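Side-chain contact in ATP-dependent RNA helicase HrpB (Escherichia coli, PDB 6EUD), which hydrolyses ATP to ADP and phosphate as a DExH-box NTPase of the DEAH/RHA helicase group and binds single-stranded RNA: residues A[142-147]-A[376-381]. Sequence-based numbering, arbitrary orientation.
Sequences LLDVQQ and AQMSWL
A single water bridges Asp-144 and Ser-379: it accepts from the backbone N of Ser-379 at 2.6 Å and donates to OD1 of Asp-144 at 3.2 Å. No direct hydrogen bond crosses the contact, so this water carries its polar link. The other carboxylate oxygen, OD2 of Asp-144, lies 3.6 Å from SD of Met-378, with CE slightly farther off, a van der Waals approach in which the two side chains cross at about a right angle. Bends at chi2 (-84°) and chi3 (-65°) fold the thioether of Met-378 back toward helix 133-145, where it also packs on Ala-140 and Leu-141. Beside this bridge, CD1 of Leu-143 comes to 4.2 Å from CB of Ser-379, a loose apolar contact. NE2 of Gln-147 turns back to the carbonyl O of Leu-143 (3.0 Å), arriving from above the carbonyl plane. The contact thus joins the C-terminal part of helix 133-145, in the first RecA-like (ATP-binding) domain, to the loop between helices 361-370 and 386-398; from helix 361-370, Trp-370 packs against Asp-144 and Leu-367 against Met-378, while Met-170 of helix 167-170 meets Leu-143.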
ATOM      1  N   LEU A 142      -2.086 -10.756  19.570  1.00 48.71           N
ATOM      2  CA  LEU A 142      -2.054 -10.848  21.026  1.00 49.92           C
ATOM      3  C   LEU A 142      -3.243 -10.158  21.715  1.00 54.64           C
ATOM      4  O   LEU A 142      -3.692 -10.596  22.771  1.00 60.66           O
ATOM      5  CB  LEU A 142      -0.741 -10.271  21.537  1.00 48.04           C
ATOM      6  CG  LEU A 142       0.463 -11.140  21.194  1.00 49.22           C
ATOM      7  CD1 LEU A 142       1.768 -10.400  21.439  1.00 46.88           C
ATOM      8  CD2 LEU A 142       0.394 -12.441  21.990  1.00 53.00           C
ATOM      9  N   LEU A 143      -3.749  -9.082  21.126  1.00 51.96           N
ATOM     10  CA  LEU A 143      -4.941  -8.435  21.656  1.00 52.91           C
ATOM     11  C   LEU A 143      -6.186  -9.307  21.404  1.00 54.71           C
ATOM     12  O   LEU A 143      -7.185  -9.202  22.122  1.00 49.60           O
ATOM     13  CB  LEU A 143      -5.111  -7.052  21.032  1.00 52.28           C
ATOM     14  CG  LEU A 143      -4.120  -5.976  21.503  1.00 49.25           C
ATOM     15  CD1 LEU A 143      -4.346  -4.634  20.794  1.00 42.71           C
ATOM     16  CD2 LEU A 143      -4.202  -5.818  23.011  1.00 47.30           C
ATOM     17  N   ASP A 144      -6.128 -10.172  20.393  1.00 55.03           N
ATOM     18  CA  ASP A 144      -7.242 -11.069  20.144  1.00 61.32           C
ATOM     19  C   ASP A 144      -7.167 -12.294  21.045  1.00 65.00           C
ATOM     20  O   ASP A 144      -8.197 -12.768  21.527  1.00 73.92           O
ATOM     21  CB  ASP A 144      -7.304 -11.492  18.684  1.00 63.51           C
ATOM     22  CG  ASP A 144      -8.283 -10.658  17.894  1.00 71.84           C
ATOM     23  OD1 ASP A 144      -8.687  -9.581  18.388  1.00 75.09           O
ATOM     24  OD2 ASP A 144      -8.670 -11.087  16.796  1.00 77.84           O
ATOM     25  N   VAL A 145      -5.955 -12.797  21.275  1.00 60.94           N
ATOM     26  CA  VAL A 145      -5.746 -13.868  22.239  1.00 59.72           C
ATOM     27  C   VAL A 145      -6.249 -13.447  23.624  1.00 63.35           C
ATOM     28  O   VAL A 145      -6.799 -14.257  24.368  1.00 65.78           O
ATOM     29  CB  VAL A 145      -4.267 -14.257  22.350  1.00 55.91           C
ATOM     30  CG1 VAL A 145      -4.094 -15.346  23.400  1.00 54.16           C
ATOM     31  CG2 VAL A 145      -3.714 -14.694  20.988  1.00 51.96           C
ATOM     32  N   GLN A 146      -6.071 -12.167  23.950  1.00 63.52           N
ATOM     33  CA  GLN A 146      -6.477 -11.627  25.249  1.00 67.21           C
ATOM     34  C   GLN A 146      -7.984 -11.397  25.407  1.00 66.66           C
ATOM     35  O   GLN A 146      -8.469 -11.214  26.523  1.00 63.64           O
ATOM     36  CB  GLN A 146      -5.758 -10.308  25.513  1.00 68.53           C
ATOM     37  CG  GLN A 146      -4.326 -10.444  25.960  1.00 70.83           C
ATOM     38  CD  GLN A 146      -3.667  -9.093  26.073  1.00 73.51           C
ATOM     39  OE1 GLN A 146      -3.777  -8.265  25.166  1.00 76.07           O
ATOM     40  NE2 GLN A 146      -2.995  -8.846  27.192  1.00 74.16           N
ATOM     41  N   GLN A 147      -8.710 -11.388  24.293  1.00 67.99           N
ATOM     42  CA  GLN A 147     -10.154 -11.225  24.327  1.00 69.41           C
ATOM     43  C   GLN A 147     -10.860 -12.587  24.282  1.00 71.48           C
ATOM     44  O   GLN A 147     -12.083 -12.644  24.381  1.00 81.45           O
ATOM     45  CB  GLN A 147     -10.622 -10.323  23.172  1.00 70.27           C
ATOM     46  CG  GLN A 147     -10.182  -8.857  23.293  1.00 72.07           C
ATOM     47  CD  GLN A 147     -10.599  -7.999  22.101  1.00 73.61           C
ATOM     48  OE1 GLN A 147     -11.716  -7.481  22.051  1.00 79.86           O
ATOM     49  NE2 GLN A 147      -9.699  -7.853  21.134  1.00 67.30           N
ATOM     50  N   ALA A 376     -10.139  -5.128   9.135  1.00 67.89           N
ATOM     51  CA  ALA A 376     -10.700  -4.121  10.036  1.00 71.08           C
ATOM     52  C   ALA A 376     -11.175  -4.706  11.373  1.00 77.16           C
ATOM     53  O   ALA A 376     -11.212  -3.994  12.378  1.00 80.99           O
ATOM     54  CB  ALA A 376     -11.843  -3.383   9.352  1.00 70.65           C
ATOM     55  N   GLN A 377     -11.535  -5.990  11.381  1.00 77.43           N
ATOM     56  CA  GLN A 377     -11.963  -6.676  12.602  1.00 78.00           C
ATOM     57  C   GLN A 377     -10.908  -6.620  13.705  1.00 73.93           C
ATOM     58  O   GLN A 377     -11.239  -6.576  14.884  1.00 78.87           O
ATOM     59  CB  GLN A 377     -12.300  -8.140  12.312  1.00 82.51           C
ATOM     60  CG  GLN A 377     -13.283  -8.378  11.182  1.00 85.81           C
ATOM     61  CD  GLN A 377     -13.227  -9.817  10.680  1.00 89.26           C
ATOM     62  OE1 GLN A 377     -12.503 -10.645  11.232  1.00 89.82           O
ATOM     63  NE2 GLN A 377     -13.991 -10.118   9.636  1.00 90.22           N
ATOM     64  N   MET A 378      -9.638  -6.629  13.316  1.00 68.55           N
ATOM     65  CA  MET A 378      -8.530  -6.581  14.268  1.00 65.30           C
ATOM     66  C   MET A 378      -8.311  -5.163  14.777  1.00 59.85           C
ATOM     67  O   MET A 378      -8.827  -4.211  14.195  1.00 59.89           O
ATOM     68  CB  MET A 378      -7.240  -7.085  13.617  1.00 70.25           C
ATOM     69  CG  MET A 378      -7.417  -8.307  12.734  1.00 74.48           C
ATOM     70  SD  MET A 378      -7.387  -9.834  13.672  1.00 64.12           S
ATOM     71  CE  MET A 378      -5.705  -9.795  14.270  1.00 59.32           C
ATOM     72  N   SER A 379      -7.517  -5.026  15.839  1.00 55.99           N
ATOM     73  CA  SER A 379      -7.134  -3.716  16.363  1.00 54.62           C
ATOM     74  C   SER A 379      -5.725  -3.314  15.921  1.00 56.17           C
ATOM     75  O   SER A 379      -4.731  -3.835  16.425  1.00 58.39           O
ATOM     76  CB  SER A 379      -7.225  -3.703  17.892  1.00 60.85           C
ATOM     77  OG  SER A 379      -8.572  -3.857  18.339  1.00 67.14           O
ATOM     78  N   TRP A 380      -5.645  -2.381  14.978  1.00 51.40           N
ATOM     79  CA  TRP A 380      -4.366  -1.884  14.485  1.00 47.81           C
ATOM     80  C   TRP A 380      -4.057  -0.508  15.039  1.00 49.35           C
ATOM     81  O   TRP A 380      -4.972   0.249  15.345  1.00 54.67           O
ATOM     82  CB  TRP A 380      -4.376  -1.828  12.959  1.00 41.26           C
ATOM     83  CG  TRP A 380      -4.767  -3.094  12.403  1.00 41.56           C
ATOM     84  CD1 TRP A 380      -6.017  -3.478  12.056  1.00 44.13           C
ATOM     85  CD2 TRP A 380      -3.915  -4.212  12.163  1.00 45.20           C
ATOM     86  NE1 TRP A 380      -6.000  -4.763  11.592  1.00 47.56           N
ATOM     87  CE2 TRP A 380      -4.716  -5.237  11.645  1.00 47.80           C
ATOM     88  CE3 TRP A 380      -2.543  -4.437  12.323  1.00 45.35           C
ATOM     89  CZ2 TRP A 380      -4.192  -6.480  11.280  1.00 48.84           C
ATOM     90  CZ3 TRP A 380      -2.022  -5.672  11.955  1.00 41.98           C
ATOM     91  CH2 TRP A 380      -2.842  -6.673  11.442  1.00 44.21           C
ATOM     92  N   LEU A 381      -2.779  -0.175  15.178  1.00 46.24           N
ATOM     93  CA  LEU A 381      -2.449   1.216  15.438  1.00 50.59           C
ATOM     94  C   LEU A 381      -2.787   1.962  14.166  1.00 47.62           C
ATOM     95  O   LEU A 381      -3.403   3.014  14.198  1.00 44.28           O
ATOM     96  CB  LEU A 381      -0.982   1.421  15.826  1.00 56.32           C
ATOM     97  CG  LEU A 381      -0.630   1.499  17.313  1.00 57.51           C
ATOM     98  CD1 LEU A 381       0.740   2.122  17.497  1.00 52.68           C
ATOM     99  CD2 LEU A 381      -1.665   2.323  18.024  1.00 60.14           C
TER
HETATM  100  O   HOH W   1      -6.938  -7.140  17.245  1.00 46.32           O